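Local coordinates for phosphotransferase system, mannose/fructose/N-acetylgalactosamine-specific component IIB (Thermoanaerobacter tengcongensis, PDB 3LFJ), which probably takes part in sugar uptake by passing a phosphoryl group from a phosphohistidine protein to the incoming sugar in the phosphotransferase system, at residues 27-32 with 105-110; 51-56 with 101-106; 123-128 with 139-144; 56-61 with 78-83; 109-114 with 151-156. All blocks are in the same frame, centred on the assembly; numbering follows the deposited sequence. Where two conformers were deposited one is given.

Four of the five contacts reach the main sheet of this alpha/beta fold, and contact 5 joins two helices packed against it. Contacts 2, 3 and 5 are buried; contacts 1 and 4 are partly buried, contact 4 lying furthest out. Contact 2 pairs strands by backbone bonds and aliphatic packing. Contact 1 shares Lys105 and Asn106 with it and follows the chain into helix 107-115, which goes on to meet helix 145-158 in contact 5, largely through apolar groups. Contact 3 clasps a loop to the end of strand 122-127 with two backbone bonds and a water. Contact 4 packs Leu58 and Ala59 on Val80 and caps a helix with Asp56, which also forms a salt bridge to Arg112 in 109-114.

Contact 1: 27-32 with 105-110; sequences ARIDDR and KNIDTC
Asn106 OD1 is gripped twice, by the hydroxyl Thr109 OG1 at 2.7 Å and by the amide Thr109 N at 3.0 Å. The amide comes in nearly along the C=O axis (164°), whereas the hydroxyl comes at a more bent angle, tilted slightly from the carbonyl plane. This makes Asn106 the N-cap of helix 107-115, the helix of a beta-alpha-beta crossover that leaves strand 98-104 and returns as strand 122-127, with strand 22-30 lying between the two in the sheet. Ile29, on that middle strand, meets the start of the helix with both its branches. Its CG2 rests 3.8 Å from Asn106 CA. The other branch, with CG1 beside the backbone N (chi1 -68°), extends so that Ile29 CD1 reaches Ile107 CG1 at 3.7 Å and Cys110 CB at 4.0 Å; the two isoleucines cross at about a right angle. Branched aliphatic groups suit this buried seam, since they fill it without bringing in polar atoms. Past the strand end the chains touch by backbone: Asp31 CA lies 3.2 Å from Lys105 O, a CA-H...O contact, and the extended Lys105 chain runs beside Asp31. Asp30, which points away from the helix, closes an Asx turn here, its OD1 receiving Arg32 N, while its OD2 is hydrogen-bonded to His35 NE2. Asp31 OD2, in turn, accepts from Ala129 N. Within the strand, Arg28 NH1 makes a salt bridge to Asp30 OD2 at 3.0 Å, the carboxylate oxygen lying 26° out of the plane of the Arg28 guanidinium.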
# COMPACT_ATOMS: atom_id res chain seq x y z
N ALA A 27 -4.63 -3.08 0.94
CA ALA A 27 -3.64 -1.99 0.95
C ALA A 27 -2.28 -2.57 0.63
O ALA A 27 -1.92 -3.64 1.13
CB ALA A 27 -3.63 -1.27 2.29
N ARG A 28 -1.53 -1.86 -0.19
CA ARG A 28 -0.24 -2.35 -0.67
C ARG A 28 0.77 -1.21 -0.70
O ARG A 28 0.43 -0.07 -1.05
CB ARG A 28 -0.40 -2.95 -2.07
CG ARG A 28 0.90 -3.28 -2.80
CD ARG A 28 0.58 -3.97 -4.11
NE ARG A 28 1.75 -4.15 -4.96
CZ ARG A 28 2.54 -5.22 -4.93
NH1 ARG A 28 3.58 -5.28 -5.74
NH2 ARG A 28 2.31 -6.23 -4.08
N ILE A 29 2.00 -1.53 -0.32
CA ILE A 29 3.12 -0.59 -0.43
C ILE A 29 4.03 -1.05 -1.56
O ILE A 29 4.52 -2.19 -1.56
CB ILE A 29 3.92 -0.49 0.89
CG1 ILE A 29 3.04 0.19 1.96
CG2 ILE A 29 5.24 0.29 0.66
CD1 ILE A 29 3.56 0.10 3.39
N ASP A 30 4.24 -0.19 -2.55
CA ASP A 30 5.13 -0.51 -3.66
C ASP A 30 5.71 0.79 -4.16
O ASP A 30 4.97 1.66 -4.63
CB ASP A 30 4.38 -1.24 -4.79
CG ASP A 30 5.30 -1.75 -5.90
OD1 ASP A 30 6.38 -1.17 -6.14
OD2 ASP A 30 4.91 -2.73 -6.57
N ASP A 31 7.02 0.97 -3.99
CA ASP A 31 7.63 2.25 -4.33
C ASP A 31 7.64 2.56 -5.82
O ASP A 31 7.99 3.68 -6.21
CB ASP A 31 9.01 2.45 -3.69
CG ASP A 31 10.01 1.36 -4.03
OD1 ASP A 31 9.70 0.45 -4.81
OD2 ASP A 31 11.14 1.45 -3.51
N ARG A 32 7.25 1.59 -6.63
CA ARG A 32 7.07 1.82 -8.04
C ARG A 32 5.60 1.86 -8.50
O ARG A 32 5.28 2.01 -9.66
CB ARG A 32 7.96 0.90 -8.88
CG ARG A 32 9.42 1.27 -8.76
CD ARG A 32 10.29 0.24 -9.34
NE ARG A 32 9.81 -0.21 -10.63
CZ ARG A 32 9.49 -1.47 -10.94
NH1 ARG A 32 9.54 -2.54 -10.10
NH2 ARG A 32 9.10 -1.64 -12.14
N LYS A 105 3.34 4.52 -1.89
CA LYS A 105 4.71 4.41 -2.33
C LYS A 105 5.65 3.94 -1.21
O LYS A 105 6.68 3.31 -1.47
CB LYS A 105 5.17 5.79 -2.83
CG LYS A 105 6.45 5.80 -3.63
CD LYS A 105 6.72 7.24 -4.06
CE LYS A 105 7.96 7.33 -4.93
NZ LYS A 105 8.20 8.77 -5.29
N ASN A 106 5.32 4.25 0.04
CA ASN A 106 6.24 3.97 1.14
C ASN A 106 5.51 3.75 2.46
O ASN A 106 4.35 4.12 2.62
CB ASN A 106 7.27 5.11 1.25
CG ASN A 106 6.64 6.48 1.23
OD1 ASN A 106 5.78 6.79 2.05
ND2 ASN A 106 7.06 7.32 0.28
N ILE A 107 6.24 3.15 3.41
CA ILE A 107 5.72 2.86 4.73
C ILE A 107 5.30 4.11 5.49
O ILE A 107 4.24 4.14 6.12
CB ILE A 107 6.73 2.01 5.55
CG1 ILE A 107 6.85 0.62 4.94
CG2 ILE A 107 6.27 1.93 7.01
CD1 ILE A 107 8.12 -0.11 5.36
N ASP A 108 6.11 5.16 5.41
CA ASP A 108 5.78 6.37 6.14
C ASP A 108 4.42 6.96 5.78
O ASP A 108 3.68 7.44 6.65
CB ASP A 108 6.84 7.43 5.96
CG ASP A 108 6.60 8.62 6.86
OD1 ASP A 108 6.32 9.72 6.35
OD2 ASP A 108 6.61 8.42 8.10
N THR A 109 4.07 6.94 4.50
CA THR A 109 2.79 7.51 4.11
C THR A 109 1.65 6.65 4.63
O THR A 109 0.63 7.16 5.07
CB THR A 109 2.72 7.72 2.59
OG1 THR A 109 3.80 8.56 2.17
CG2 THR A 109 1.40 8.37 2.20
N CYS A 110 1.85 5.33 4.61
CA CYS A 110 0.87 4.43 5.18
C CYS A 110 0.71 4.71 6.69
O CYS A 110 -0.41 4.82 7.18
CB CYS A 110 1.27 2.98 4.91
SG CYS A 110 0.10 1.79 5.59

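Contact 2: 51-56 with 101-106; sequences IVIIDD and FLLFKN
Neighbouring parallel strands, 51-54 and 101-104, are zipped here by three backbone bonds, two of them made by Val52: Val52 N donates to Phe101 O at 3.0 Å, and Val52 O receives Leu103 N at 2.9 Å. Ile54 N then bonds to Leu103 O, also at 3.0 Å. The short strands twist by 31°. On one face Ile51, Ile53, Phe101 and Leu103 project; on the other, Val52, Ile54, Leu102 and Phe104. Both strands belong to the central, mostly parallel sheet of this sorbose-subfamily IIB domain, strand order 3-2-4-1-5-6-7, and helix 107-115 packs over the Ile54 and Phe104 face. There Phe104 CG sits beside its own backbone N (chi1 -59°), which lays the ring along Ile54, Phe104 CE1 3.8 Å from Ile54 CB, while Leu102 CD2 fits 3.9 Å from Val52 CB. The beta-branched Ile51, Val52, Ile53 and Ile54 suit a strand backbone. Where the strands part, water replaces direct bonding. One water donates to Ile54 O and to Asp55 OD1 (both 2.7 Å) and accepts from Lys105 N at 2.8 Å. A second joins Asp55 OD1 to Asn106 ND2. The remaining oxygen, Asp55 OD2, caps Leu58 N and reaches Lys105 NZ through a third water.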
# COMPACT_ATOMS: atom_id res chain seq x y z
N ILE A 51 -8.40 1.81 -7.81
CA ILE A 51 -7.09 1.99 -7.18
C ILE A 51 -7.00 3.42 -6.66
O ILE A 51 -7.22 4.37 -7.40
CB ILE A 51 -5.97 1.76 -8.20
CG1 ILE A 51 -5.96 0.30 -8.65
CG2 ILE A 51 -4.60 2.14 -7.56
CD1 ILE A 51 -5.08 0.03 -9.85
N VAL A 52 -6.71 3.56 -5.37
CA VAL A 52 -6.48 4.87 -4.79
C VAL A 52 -5.03 4.91 -4.34
O VAL A 52 -4.63 4.18 -3.45
CB VAL A 52 -7.42 5.15 -3.62
CG1 VAL A 52 -7.03 6.46 -2.92
CG2 VAL A 52 -8.86 5.23 -4.13
N ILE A 53 -4.26 5.77 -5.00
CA ILE A 53 -2.87 6.00 -4.60
C ILE A 53 -2.85 7.16 -3.64
O ILE A 53 -3.39 8.23 -3.94
CB ILE A 53 -1.97 6.33 -5.80
CG1 ILE A 53 -1.98 5.16 -6.80
CG2 ILE A 53 -0.54 6.63 -5.29
CD1 ILE A 53 -1.26 5.48 -8.10
N ILE A 54 -2.25 6.94 -2.47
CA ILE A 54 -2.13 8.01 -1.48
C ILE A 54 -0.65 8.36 -1.36
O ILE A 54 0.15 7.54 -0.90
CB ILE A 54 -2.69 7.61 -0.08
CG1 ILE A 54 -4.17 7.28 -0.20
CG2 ILE A 54 -2.49 8.78 0.89
CD1 ILE A 54 -4.78 6.72 1.11
N ASP A 55 -0.29 9.55 -1.83
CA ASP A 55 1.09 10.01 -1.80
C ASP A 55 1.12 11.52 -2.02
O ASP A 55 0.56 12.02 -3.00
CB ASP A 55 1.88 9.32 -2.92
CG ASP A 55 3.35 9.58 -2.80
OD1 ASP A 55 3.99 8.98 -1.90
OD2 ASP A 55 3.89 10.39 -3.58
N ASP A 56 1.81 12.25 -1.14
CA ASP A 56 1.84 13.71 -1.24
C ASP A 56 2.63 14.17 -2.45
O ASP A 56 2.29 15.19 -3.04
CB ASP A 56 2.49 14.31 0.00
CG ASP A 56 1.56 14.37 1.20
OD1 ASP A 56 0.32 14.21 1.08
OD2 ASP A 56 2.10 14.65 2.30
N PHE A 101 -8.77 -0.15 -3.42
CA PHE A 101 -7.51 -0.86 -3.20
C PHE A 101 -6.50 0.27 -2.98
O PHE A 101 -6.22 1.03 -3.91
CB PHE A 101 -7.19 -1.68 -4.46
CG PHE A 101 -5.94 -2.53 -4.38
CD1 PHE A 101 -6.02 -3.92 -4.47
CD2 PHE A 101 -4.69 -1.93 -4.30
CE1 PHE A 101 -4.87 -4.71 -4.45
CE2 PHE A 101 -3.54 -2.72 -4.25
CZ PHE A 101 -3.63 -4.11 -4.34
N LEU A 102 -6.00 0.41 -1.76
CA LEU A 102 -5.05 1.49 -1.45
C LEU A 102 -3.64 1.10 -1.88
O LEU A 102 -3.18 -0.00 -1.60
CB LEU A 102 -5.04 1.80 0.04
CG LEU A 102 -6.35 2.28 0.65
CD1 LEU A 102 -6.16 2.56 2.12
CD2 LEU A 102 -6.84 3.52 -0.08
N LEU A 103 -2.98 2.03 -2.55
CA LEU A 103 -1.61 1.83 -2.98
C LEU A 103 -0.75 2.98 -2.44
O LEU A 103 -1.04 4.15 -2.70
CB LEU A 103 -1.58 1.77 -4.51
CG LEU A 103 -0.25 1.44 -5.17
CD1 LEU A 103 0.31 0.15 -4.60
CD2 LEU A 103 -0.47 1.33 -6.68
N PHE A 104 0.28 2.64 -1.68
CA PHE A 104 1.23 3.64 -1.14
C PHE A 104 2.58 3.44 -1.76
O PHE A 104 2.96 2.33 -2.08
CB PHE A 104 1.40 3.47 0.39
CG PHE A 104 0.14 3.61 1.15
CD1 PHE A 104 -0.28 4.85 1.60
CD2 PHE A 104 -0.66 2.49 1.43
CE1 PHE A 104 -1.47 4.99 2.32
CE2 PHE A 104 -1.85 2.63 2.15
CZ PHE A 104 -2.26 3.88 2.60
N LYS A 105 3.34 4.52 -1.89
CA LYS A 105 4.71 4.41 -2.33
C LYS A 105 5.65 3.94 -1.21
O LYS A 105 6.68 3.31 -1.47
CB LYS A 105 5.17 5.79 -2.83
CG LYS A 105 6.45 5.80 -3.63
CD LYS A 105 6.72 7.24 -4.06
CE LYS A 105 7.96 7.33 -4.93
NZ LYS A 105 8.20 8.77 -5.29
N ASN A 106 5.32 4.25 0.04
CA ASN A 106 6.24 3.97 1.14
C ASN A 106 5.51 3.75 2.46
O ASN A 106 4.35 4.12 2.62
CB ASN A 106 7.27 5.11 1.25
CG ASN A 106 6.64 6.48 1.23
OD1 ASN A 106 5.78 6.79 2.05
ND2 ASN A 106 7.06 7.32 0.28
O HOH W 1 2.77 6.96 -0.60
O HOH W 2 6.34 9.85 -0.92
O HOH W 3 5.56 9.79 -5.78

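Contact 3: 123-128 with 139-144; sequences LNIGGV and QSVSLS
Ile125 begins the contact with its CG2 branch, which stands 4.0 Å from Val141 CG1, the two side chains crossing at about a right angle. The residues that follow carry strand 122-127 to its end in the central sheet, where the chain meets the segment leading into strand 142-143, part of a small two-stranded antiparallel sheet with 135-136. At the next residue Val141 CG2 lies 3.9 Å from Gly126 C. The carbonyls here turn to water: one molecule donates to Ile125 O at 3.0 Å and to Gly126 O, and accepts from Ser140 OG at 2.9 Å. Serine suits that place, since its short side chain puts a hydroxyl beside the strand's carbonyls, where it donates to the water. Gly127 comes next, its CA making a CA-H...O contact with Ser140 O. Then Val128 takes up the main bonding. Val128 N donates to Ser140 O at 2.9 Å, and Val128 O receives Ser142 N at 3.0 Å. Together they form a single bridge opposite Val141, which fastens the loop to the strand end. The valine's two methyls do different work. With CG1 anti to the backbone N (chi1 -175°), that methyl is pressed to 3.1 Å from Ser142 O, a buried carbonyl that has no hydrogen-bonding partner in the model. Val128 CG2, beside the backbone N, meets Leu143 CD2 at 4.2 Å, the side chains crossing at about a right angle.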
# COMPACT_ATOMS: atom_id res chain seq x y z
N LEU A 123 -2.00 -5.28 5.15
CA LEU A 123 -1.00 -4.44 4.50
C LEU A 123 0.02 -5.34 3.82
O LEU A 123 0.79 -6.03 4.49
CB LEU A 123 -0.34 -3.53 5.51
CG LEU A 123 0.72 -2.58 4.93
CD1 LEU A 123 0.12 -1.64 3.89
CD2 LEU A 123 1.36 -1.79 6.03
N ASN A 124 0.02 -5.29 2.50
CA ASN A 124 0.90 -6.08 1.65
C ASN A 124 2.14 -5.25 1.27
O ASN A 124 2.01 -4.20 0.64
CB ASN A 124 0.10 -6.50 0.42
CG ASN A 124 0.97 -6.95 -0.72
OD1 ASN A 124 1.89 -7.77 -0.55
ND2 ASN A 124 0.67 -6.44 -1.89
N ILE A 125 3.32 -5.70 1.69
CA ILE A 125 4.56 -5.03 1.29
C ILE A 125 5.01 -5.62 -0.05
O ILE A 125 5.47 -6.77 -0.13
CB ILE A 125 5.68 -5.22 2.36
CG1 ILE A 125 5.16 -4.94 3.78
CG2 ILE A 125 6.87 -4.36 2.00
CD1 ILE A 125 4.49 -3.55 3.97
N GLY A 126 4.83 -4.85 -1.12
CA GLY A 126 5.05 -5.32 -2.47
C GLY A 126 6.37 -4.95 -3.12
O GLY A 126 6.92 -5.72 -3.91
N GLY A 127 6.87 -3.76 -2.80
CA GLY A 127 8.10 -3.27 -3.43
C GLY A 127 8.76 -2.21 -2.59
O GLY A 127 8.16 -1.19 -2.27
N VAL A 128 9.99 -2.49 -2.16
CA VAL A 128 10.79 -1.52 -1.43
C VAL A 128 12.23 -1.72 -1.91
O VAL A 128 12.81 -2.78 -1.70
CB VAL A 128 10.72 -1.70 0.10
CG1 VAL A 128 11.48 -0.56 0.77
CG2 VAL A 128 9.27 -1.73 0.62
N GLN A 139 13.74 -10.30 -3.92
CA GLN A 139 14.02 -9.54 -5.13
C GLN A 139 13.24 -8.23 -5.14
O GLN A 139 13.71 -7.23 -5.67
CB GLN A 139 13.69 -10.37 -6.38
CG GLN A 139 14.35 -9.89 -7.67
CD GLN A 139 13.76 -8.60 -8.20
N SER A 140 12.05 -8.23 -4.53
CA SER A 140 11.24 -7.02 -4.57
C SER A 140 11.31 -6.17 -3.31
O SER A 140 10.97 -5.00 -3.35
CB SER A 140 9.77 -7.33 -4.91
OG SER A 140 9.17 -8.14 -3.93
N VAL A 141 11.71 -6.76 -2.19
CA VAL A 141 11.66 -6.02 -0.93
C VAL A 141 12.94 -6.08 -0.10
O VAL A 141 13.47 -7.16 0.17
CB VAL A 141 10.49 -6.51 -0.04
CG1 VAL A 141 10.53 -5.84 1.35
CG2 VAL A 141 9.15 -6.22 -0.71
N SER A 142 13.43 -4.90 0.28
CA SER A 142 14.47 -4.74 1.30
C SER A 142 13.93 -3.80 2.37
O SER A 142 13.15 -2.89 2.06
CB SER A 142 15.73 -4.12 0.68
OG SER A 142 16.30 -4.97 -0.30
N LEU A 143 14.34 -3.98 3.62
CA LEU A 143 13.81 -3.14 4.71
C LEU A 143 14.90 -2.78 5.71
O LEU A 143 15.76 -3.61 6.01
CB LEU A 143 12.68 -3.85 5.45
CG LEU A 143 11.37 -4.13 4.69
CD1 LEU A 143 10.48 -5.09 5.46
CD2 LEU A 143 10.63 -2.83 4.41
N SER A 144 14.86 -1.57 6.25
CA SER A 144 15.78 -1.22 7.34
C SER A 144 15.21 -1.72 8.64
O SER A 144 14.02 -2.04 8.76
CB SER A 144 15.96 0.29 7.44
OG SER A 144 14.77 0.89 7.92
O HOH W 4 6.95 -8.37 -2.13

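Contact 4: 56-61 with 78-83; sequences DELAVD and VKVFGV
With chi1 at -79°, Asp56 places CG beside its own backbone N, and this swings OD1 over to the amide of Val83. Leu58 does the reverse: CG is anti to the backbone N (chi1 -178°), which lays its branches on Val80. The first group makes the polar bond, Val83 N to Asp56 OD1 at 2.9 Å, an almost straight approach (166°) nearly along the C-O axis. Val83 opens helix 83-91. Gly82, at the N-cap, has no side chain to cap with; Asp56 provides a carboxylate from the neighbouring segment, at a helix start where the dipole probably favours a negative charge. Glycine suits the place because Asp56 OD1 comes within 3.4 Å of Gly82 CA. Ala59 CB lies 3.6 Å from Gly82 N. Further back along strand 78-81 the contact is apolar: Leu58 CG meets Val80 CG1 at 3.8 Å, and Leu58 CD2 touches both methyls of Val80, the side chains crossing at about a right angle. The short helix 56-60 thus lies across the end of an edge strand of the sheet, 78-81, with helix 62-70 also packing on Leu58, while Asp56 OD2 forms a salt bridge to Arg112 on helix 107-115.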
# COMPACT_ATOMS: atom_id res chain seq x y z
N ASP A 56 1.81 12.25 -1.14
CA ASP A 56 1.84 13.71 -1.24
C ASP A 56 2.63 14.17 -2.45
O ASP A 56 2.29 15.19 -3.04
CB ASP A 56 2.49 14.31 0.00
CG ASP A 56 1.56 14.37 1.20
OD1 ASP A 56 0.32 14.21 1.08
OD2 ASP A 56 2.10 14.65 2.30
N GLU A 57 3.69 13.44 -2.81
CA GLU A 57 4.50 13.82 -3.99
C GLU A 57 3.70 13.59 -5.26
O GLU A 57 3.63 14.47 -6.13
CB GLU A 57 5.80 13.01 -4.06
CG GLU A 57 6.87 13.46 -3.07
CD GLU A 57 8.23 12.81 -3.30
OE1 GLU A 57 8.45 12.19 -4.36
OE2 GLU A 57 9.09 12.95 -2.39
N LEU A 58 3.08 12.43 -5.40
CA LEU A 58 2.35 12.15 -6.64
C LEU A 58 1.16 13.10 -6.80
O LEU A 58 0.79 13.46 -7.91
CB LEU A 58 1.89 10.69 -6.70
CG LEU A 58 1.16 10.28 -7.99
CD1 LEU A 58 2.06 10.43 -9.21
CD2 LEU A 58 0.64 8.85 -7.90
N ALA A 59 0.57 13.52 -5.68
CA ALA A 59 -0.62 14.33 -5.76
C ALA A 59 -0.42 15.62 -6.51
O ALA A 59 -1.38 16.16 -7.09
CB ALA A 59 -1.15 14.63 -4.36
N VAL A 60 0.80 16.11 -6.52
CA VAL A 60 1.08 17.36 -7.24
C VAL A 60 1.82 17.15 -8.55
O VAL A 60 2.05 18.13 -9.26
CB VAL A 60 1.82 18.38 -6.37
CG1 VAL A 60 0.96 18.72 -5.14
CG2 VAL A 60 3.15 17.88 -5.92
N ASP A 61 2.14 15.89 -8.89
CA ASP A 61 3.00 15.53 -10.03
C ASP A 61 2.13 15.09 -11.21
O ASP A 61 1.73 13.93 -11.31
CB ASP A 61 3.95 14.40 -9.62
CG ASP A 61 4.94 14.02 -10.71
OD1 ASP A 61 4.75 14.34 -11.91
OD2 ASP A 61 5.93 13.38 -10.34
N VAL A 78 -8.26 4.88 -11.50
CA VAL A 78 -7.16 5.28 -10.62
C VAL A 78 -7.42 6.69 -10.13
O VAL A 78 -7.68 7.59 -10.93
CB VAL A 78 -5.83 5.28 -11.36
CG1 VAL A 78 -4.70 5.82 -10.46
CG2 VAL A 78 -5.50 3.88 -11.84
N LYS A 79 -7.32 6.90 -8.82
CA LYS A 79 -7.43 8.23 -8.24
C LYS A 79 -6.23 8.45 -7.35
O LYS A 79 -5.76 7.51 -6.71
CB LYS A 79 -8.71 8.35 -7.41
CG LYS A 79 -9.98 8.18 -8.24
CD LYS A 79 -10.02 9.21 -9.36
N VAL A 80 -5.76 9.69 -7.28
CA VAL A 80 -4.60 10.03 -6.48
C VAL A 80 -4.97 11.09 -5.47
O VAL A 80 -5.63 12.08 -5.80
CB VAL A 80 -3.44 10.55 -7.36
CG1 VAL A 80 -2.24 10.94 -6.50
CG2 VAL A 80 -3.05 9.49 -8.40
N PHE A 81 -4.59 10.86 -4.21
CA PHE A 81 -4.84 11.81 -3.13
C PHE A 81 -3.57 12.03 -2.34
O PHE A 81 -2.80 11.09 -2.11
CB PHE A 81 -5.87 11.27 -2.14
CG PHE A 81 -7.27 11.17 -2.69
CD1 PHE A 81 -8.20 12.16 -2.42
CD2 PHE A 81 -7.67 10.07 -3.43
CE1 PHE A 81 -9.50 12.07 -2.90
CE2 PHE A 81 -8.97 9.97 -3.92
CZ PHE A 81 -9.88 10.97 -3.64
N GLY A 82 -3.39 13.27 -1.86
CA GLY A 82 -2.45 13.48 -0.77
C GLY A 82 -3.00 12.89 0.52
O GLY A 82 -4.17 12.52 0.59
N VAL A 83 -2.16 12.83 1.55
CA VAL A 83 -2.58 12.24 2.83
C VAL A 83 -3.78 12.96 3.45
O VAL A 83 -4.79 12.33 3.81
CB VAL A 83 -1.40 12.22 3.83
CG1 VAL A 83 -1.87 11.90 5.25
CG2 VAL A 83 -0.35 11.24 3.36

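Contact 5: 109-114 with 151-156; sequences TCKRVM and LLELKT
Leu154 points toward helix 109-114 and divides its methyls between two neighbours. CD1 lies 4.1 Å from Met114 SD, with the two side chains crossing at a slant, and is also 4.5 Å from Cys110 SG. CD2 turns instead to the backbone, resting 4.2 Å from Lys111 CA. The methionine's first two torsions do the placing: CG beside the backbone N (chi1 -63°) and an extended chi2 (-167°) bring SD near Leu154 CD1, and chi3 merely bends the terminal CE. Cys110 and Met114 are one helical turn apart, so both sulfurs come near the same methyl, CD1. These segments belong to helices 107-115 and 145-158, neighbours in one helical layer of the alpha/beta fold that run nearly parallel, at 23°, on the sheet face where Leu123 is packed. Their axes stay 11.0 Å apart, a wide spacing, bridged here by Leu154 reaching Met114, Cys110 and the Lys111 backbone. Nearer the surface the chemistry turns polar. Lys111 and Glu153 slant across one another, Lys111 CE coming within 3.6 Å of Glu153 OE1; the charged ends stay beyond salt-bridge range, Lys111 NZ being 4.3 Å from Glu153 OE1. Each charge is answered within its own helix, Lys111 NZ by Asp115 OD2 and Glu153 OE2 by Lys157 NZ, both four residues on.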
# COMPACT_ATOMS: atom_id res chain seq x y z
N THR A 109 4.07 6.94 4.50
CA THR A 109 2.79 7.51 4.11
C THR A 109 1.65 6.65 4.63
O THR A 109 0.63 7.16 5.07
CB THR A 109 2.72 7.72 2.59
OG1 THR A 109 3.80 8.56 2.17
CG2 THR A 109 1.40 8.37 2.20
N CYS A 110 1.85 5.33 4.61
CA CYS A 110 0.87 4.43 5.18
C CYS A 110 0.71 4.71 6.69
O CYS A 110 -0.41 4.82 7.18
CB CYS A 110 1.27 2.98 4.91
SG CYS A 110 0.10 1.79 5.59
N LYS A 111 1.82 4.86 7.40
CA LYS A 111 1.77 5.18 8.83
C LYS A 111 1.00 6.47 9.08
O LYS A 111 0.15 6.54 9.97
CB LYS A 111 3.18 5.26 9.43
CG LYS A 111 3.21 5.82 10.87
CD LYS A 111 4.66 5.97 11.34
CE LYS A 111 4.79 5.91 12.85
NZ LYS A 111 3.98 6.92 13.56
N ARG A 112 1.27 7.50 8.28
CA ARG A 112 0.55 8.76 8.45
C ARG A 112 -0.97 8.60 8.31
O ARG A 112 -1.74 9.18 9.10
CB ARG A 112 1.07 9.83 7.49
CG ARG A 112 2.45 10.32 7.86
CD ARG A 112 3.06 11.11 6.71
NE ARG A 112 2.25 12.28 6.40
CZ ARG A 112 2.26 12.89 5.22
NH1 ARG A 112 3.03 12.41 4.25
NH2 ARG A 112 1.49 13.97 5.02
N VAL A 113 -1.43 7.83 7.32
CA VAL A 113 -2.87 7.67 7.18
C VAL A 113 -3.47 6.79 8.26
O VAL A 113 -4.57 7.05 8.71
CB VAL A 113 -3.33 7.17 5.79
CG1 VAL A 113 -2.98 8.21 4.71
CG2 VAL A 113 -2.76 5.83 5.47
N MET A 114 -2.75 5.77 8.69
CA MET A 114 -3.26 4.96 9.79
C MET A 114 -3.29 5.77 11.09
O MET A 114 -4.24 5.69 11.85
CB MET A 114 -2.47 3.67 9.94
CG MET A 114 -2.59 2.81 8.71
SD MET A 114 -2.00 1.13 8.98
CE MET A 114 -3.30 0.51 10.03
N LEU A 151 6.67 -1.24 11.04
CA LEU A 151 5.65 -2.20 10.66
C LEU A 151 5.10 -2.93 11.88
O LEU A 151 3.89 -3.12 12.01
CB LEU A 151 6.17 -3.18 9.61
CG LEU A 151 6.43 -2.55 8.23
CD1 LEU A 151 7.06 -3.58 7.30
CD2 LEU A 151 5.15 -2.01 7.64
N LEU A 152 6.00 -3.28 12.79
CA LEU A 152 5.61 -3.93 14.05
C LEU A 152 4.70 -3.02 14.87
O LEU A 152 3.74 -3.49 15.48
CB LEU A 152 6.85 -4.31 14.85
CG LEU A 152 7.59 -5.52 14.28
CD1 LEU A 152 8.91 -5.76 14.98
CD2 LEU A 152 6.70 -6.76 14.36
N GLU A 153 5.01 -1.73 14.88
CA GLU A 153 4.20 -0.77 15.61
C GLU A 153 2.80 -0.64 15.01
O GLU A 153 1.81 -0.53 15.74
CB GLU A 153 4.91 0.59 15.66
CG GLU A 153 4.11 1.70 16.29
CD GLU A 153 4.88 3.01 16.31
OE1 GLU A 153 5.55 3.33 15.30
OE2 GLU A 153 4.80 3.73 17.33
N LEU A 154 2.69 -0.68 13.68
CA LEU A 154 1.37 -0.67 13.05
C LEU A 154 0.57 -1.92 13.43
O LEU A 154 -0.63 -1.83 13.71
CB LEU A 154 1.49 -0.55 11.53
CG LEU A 154 2.06 0.75 10.97
CD1 LEU A 154 2.00 0.65 9.46
CD2 LEU A 154 1.30 1.96 11.45
N LYS A 155 1.23 -3.08 13.43
CA LYS A 155 0.59 -4.33 13.84
C LYS A 155 0.10 -4.24 15.29
O LYS A 155 -1.04 -4.59 15.60
CB LYS A 155 1.57 -5.50 13.68
CG LYS A 155 1.06 -6.83 14.24
N THR A 156 0.96 -3.75 16.18
CA THR A 156 0.61 -3.65 17.59
C THR A 156 -0.54 -2.68 17.85
O THR A 156 -1.48 -3.00 18.58
CB THR A 156 1.83 -3.24 18.44
OG1 THR A 156 2.87 -4.22 18.27
CG2 THR A 156 1.47 -3.15 19.93